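Local coordinates for designed protein 5L6HC3_1 (Synthetic construct, PDB 5IZS) that self-assembles into a designed homotrimer of helical hairpins, whose specificity probably rests on buried hydrogen-bond networks, at residues I33-K38 / E50-V55. Numbering follows the deposited sequence.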
loop_
_atom_site.group_PDB
_atom_site.type_symbol
_atom_site.label_atom_id
_atom_site.label_comp_id
_atom_site.label_asym_id
_atom_site.label_seq_id
_atom_site.Cartn_x
_atom_site.Cartn_y
_atom_site.Cartn_z
ATOM N N ILE C 33 -3.248 11.844 6.371
ATOM C CA ILE C 33 -4.129 12.326 7.431
ATOM C C ILE C 33 -3.620 13.646 8.012
ATOM O O ILE C 33 -4.404 14.548 8.308
ATOM C CB ILE C 33 -4.273 11.277 8.551
ATOM C CG1 ILE C 33 -4.916 10.005 7.997
ATOM C CG2 ILE C 33 -5.107 11.816 9.706
ATOM C CD1 ILE C 33 -4.701 8.787 8.868
ATOM N N ASP C 34 -2.301 13.752 8.162
ATOM C CA ASP C 34 -1.668 14.984 8.630
ATOM C C ASP C 34 -1.894 16.134 7.647
ATOM O O ASP C 34 -2.146 17.268 8.055
ATOM C CB ASP C 34 -0.166 14.776 8.845
ATOM C CG ASP C 34 0.139 13.821 9.992
ATOM O OD1 ASP C 34 -0.701 13.692 10.909
ATOM O OD2 ASP C 34 1.222 13.196 9.972
ATOM N N LEU C 35 -1.808 15.832 6.353
ATOM C CA LEU C 35 -2.004 16.842 5.316
ATOM C C LEU C 35 -3.440 17.359 5.322
ATOM O O LEU C 35 -3.678 18.552 5.133
ATOM C CB LEU C 35 -1.651 16.276 3.939
ATOM C CG LEU C 35 -1.802 17.225 2.748
ATOM C CD1 LEU C 35 -0.903 18.443 2.914
ATOM C CD2 LEU C 35 -1.503 16.505 1.438
ATOM N N VAL C 36 -4.392 16.460 5.545
ATOM C CA VAL C 36 -5.799 16.837 5.632
ATOM C C VAL C 36 -6.071 17.624 6.913
ATOM O O VAL C 36 -6.860 18.571 6.911
ATOM C CB VAL C 36 -6.719 15.602 5.571
ATOM C CG1 VAL C 36 -8.173 16.000 5.761
ATOM C CG2 VAL C 36 -6.535 14.878 4.249
ATOM N N ARG C 37 -5.415 17.233 8.005
ATOM C CA ARG C 37 -5.565 17.947 9.268
ATOM C C ARG C 37 -5.093 19.391 9.137
ATOM O O ARG C 37 -5.812 20.321 9.497
ATOM C CB ARG C 37 -4.788 17.260 10.391
ATOM C CG ARG C 37 -4.840 18.043 11.701
ATOM C CD ARG C 37 -4.023 17.391 12.807
ATOM N NE ARG C 37 -4.495 16.051 13.139
ATOM C CZ ARG C 37 -3.777 14.947 12.963
ATOM N NH1 ARG C 37 -2.552 15.030 12.462
ATOM N NH2 ARG C 37 -4.279 13.764 13.293
ATOM N N LYS C 38 -3.884 19.570 8.618
ATOM C CA LYS C 38 -3.308 20.899 8.452
ATOM C C LYS C 38 -4.084 21.719 7.423
ATOM O O LYS C 38 -4.161 22.941 7.520
ATOM C CB LYS C 38 -1.836 20.798 8.047
ATOM C CG LYS C 38 -0.916 20.316 9.165
ATOM C CD LYS C 38 0.513 20.100 8.679
ATOM C CE LYS C 38 1.423 19.641 9.813
ATOM N NZ LYS C 38 2.818 19.373 9.362
ATOM N N GLU C 50 2.728 24.737 0.490
ATOM C CA GLU C 50 4.015 24.299 1.024
ATOM C C GLU C 50 3.877 22.977 1.772
ATOM O O GLU C 50 4.735 22.100 1.666
ATOM C CB GLU C 50 4.605 25.363 1.948
ATOM C CG GLU C 50 5.628 24.836 2.953
ATOM C CD GLU C 50 6.881 24.283 2.299
ATOM O OE1 GLU C 50 7.293 24.813 1.246
ATOM O OE2 GLU C 50 7.456 23.315 2.841
ATOM N N GLU C 51 2.796 22.840 2.535
ATOM C CA GLU C 51 2.511 21.591 3.230
ATOM C C GLU C 51 2.305 20.462 2.223
ATOM O O GLU C 51 2.683 19.316 2.466
ATOM C CB GLU C 51 1.279 21.738 4.124
ATOM C CG GLU C 51 1.400 22.812 5.198
ATOM C CD GLU C 51 2.428 22.477 6.267
ATOM O OE1 GLU C 51 2.875 21.311 6.334
ATOM O OE2 GLU C 51 2.791 23.384 7.046
ATOM N N ILE C 52 1.701 20.805 1.091
ATOM C CA ILE C 52 1.465 19.856 0.011
ATOM C C ILE C 52 2.779 19.419 -0.630
ATOM O O ILE C 52 3.006 18.229 -0.848
ATOM C CB ILE C 52 0.536 20.456 -1.060
ATOM C CG1 ILE C 52 -0.889 20.563 -0.514
ATOM C CG2 ILE C 52 0.551 19.612 -2.326
ATOM C CD1 ILE C 52 -1.805 21.421 -1.356
ATOM N N ARG C 53 3.645 20.386 -0.917
ATOM C CA ARG C 53 4.959 20.094 -1.479
ATOM C C ARG C 53 5.795 19.227 -0.529
ATOM O O ARG C 53 6.537 18.351 -0.970
ATOM C CB ARG C 53 5.700 21.393 -1.803
ATOM C CG ARG C 53 7.104 21.184 -2.344
ATOM C CD ARG C 53 7.788 22.508 -2.630
ATOM N NE ARG C 53 9.225 22.427 -2.393
ATOM C CZ ARG C 53 10.073 23.432 -2.589
ATOM N NH1 ARG C 53 9.627 24.597 -3.037
ATOM N NH2 ARG C 53 11.365 23.269 -2.341
ATOM N N LYS C 54 5.658 19.464 0.773
ATOM C CA LYS C 54 6.419 18.714 1.772
ATOM C C LYS C 54 5.987 17.247 1.828
ATOM O O LYS C 54 6.825 16.348 1.820
ATOM C CB LYS C 54 6.271 19.362 3.151
ATOM C CG LYS C 54 7.197 18.798 4.226
ATOM C CD LYS C 54 6.967 19.485 5.566
ATOM C CE LYS C 54 5.565 19.227 6.098
ATOM N NZ LYS C 54 5.074 20.363 6.928
ATOM N N VAL C 55 4.679 17.015 1.889
ATOM C CA VAL C 55 4.134 15.659 1.891
ATOM C C VAL C 55 4.501 14.922 0.603
ATOM O O VAL C 55 4.824 13.733 0.629
ATOM C CB VAL C 55 2.597 15.676 2.073
ATOM C CG1 VAL C 55 1.975 14.338 1.689
ATOM C CG2 VAL C 55 2.245 16.041 3.506
HETATM O O HOH W 1 4.303 22.141 9.278
#
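Leu35 reaches from helix 6-41 into the side of helix 45-82, and its CB and both methyls meet the other helix. Its CB lies 3.9 Å from Val55 CG2. With CG swung anti to the backbone N (chi1 -180°), the two methyls are carried across the gap: CD1 rests 3.7 Å from the backbone O of Glu51 and 4.0 Å from Ile52 CG1, while CD2 meets Val55 CG1 at 4.1 Å. The third subunit closes over this cluster, its Val36 packing on Leu35 and its Ile33 on Val55.

On the outer flank the contact turns polar. Lys38, extended beyond CG, crosses Glu51 at about a right angle; its CD lies 3.5 Å from Glu51 OE1, and its NZ makes a long salt bridge of 3.6 Å to that same oxygen. Lys54, close to one helical turn on from Glu51, bends at chi3 and salt-bridges the same OE1 through its NZ. A water accepts from Lys38 NZ and donates to Glu51 OE2, so both carboxylate oxygens are engaged. An alanine in place of Lys38 would probably leave Glu51 with Lys54 alone as its cationic mate here and undo the water bridge.

The axes of 33-38 and 50-55 run antiparallel (176°), and the hairpin joins its helices by an apolar inner seam and an outer ionic network, in which one carboxylate, shared by two lysines, is likely to stay charged.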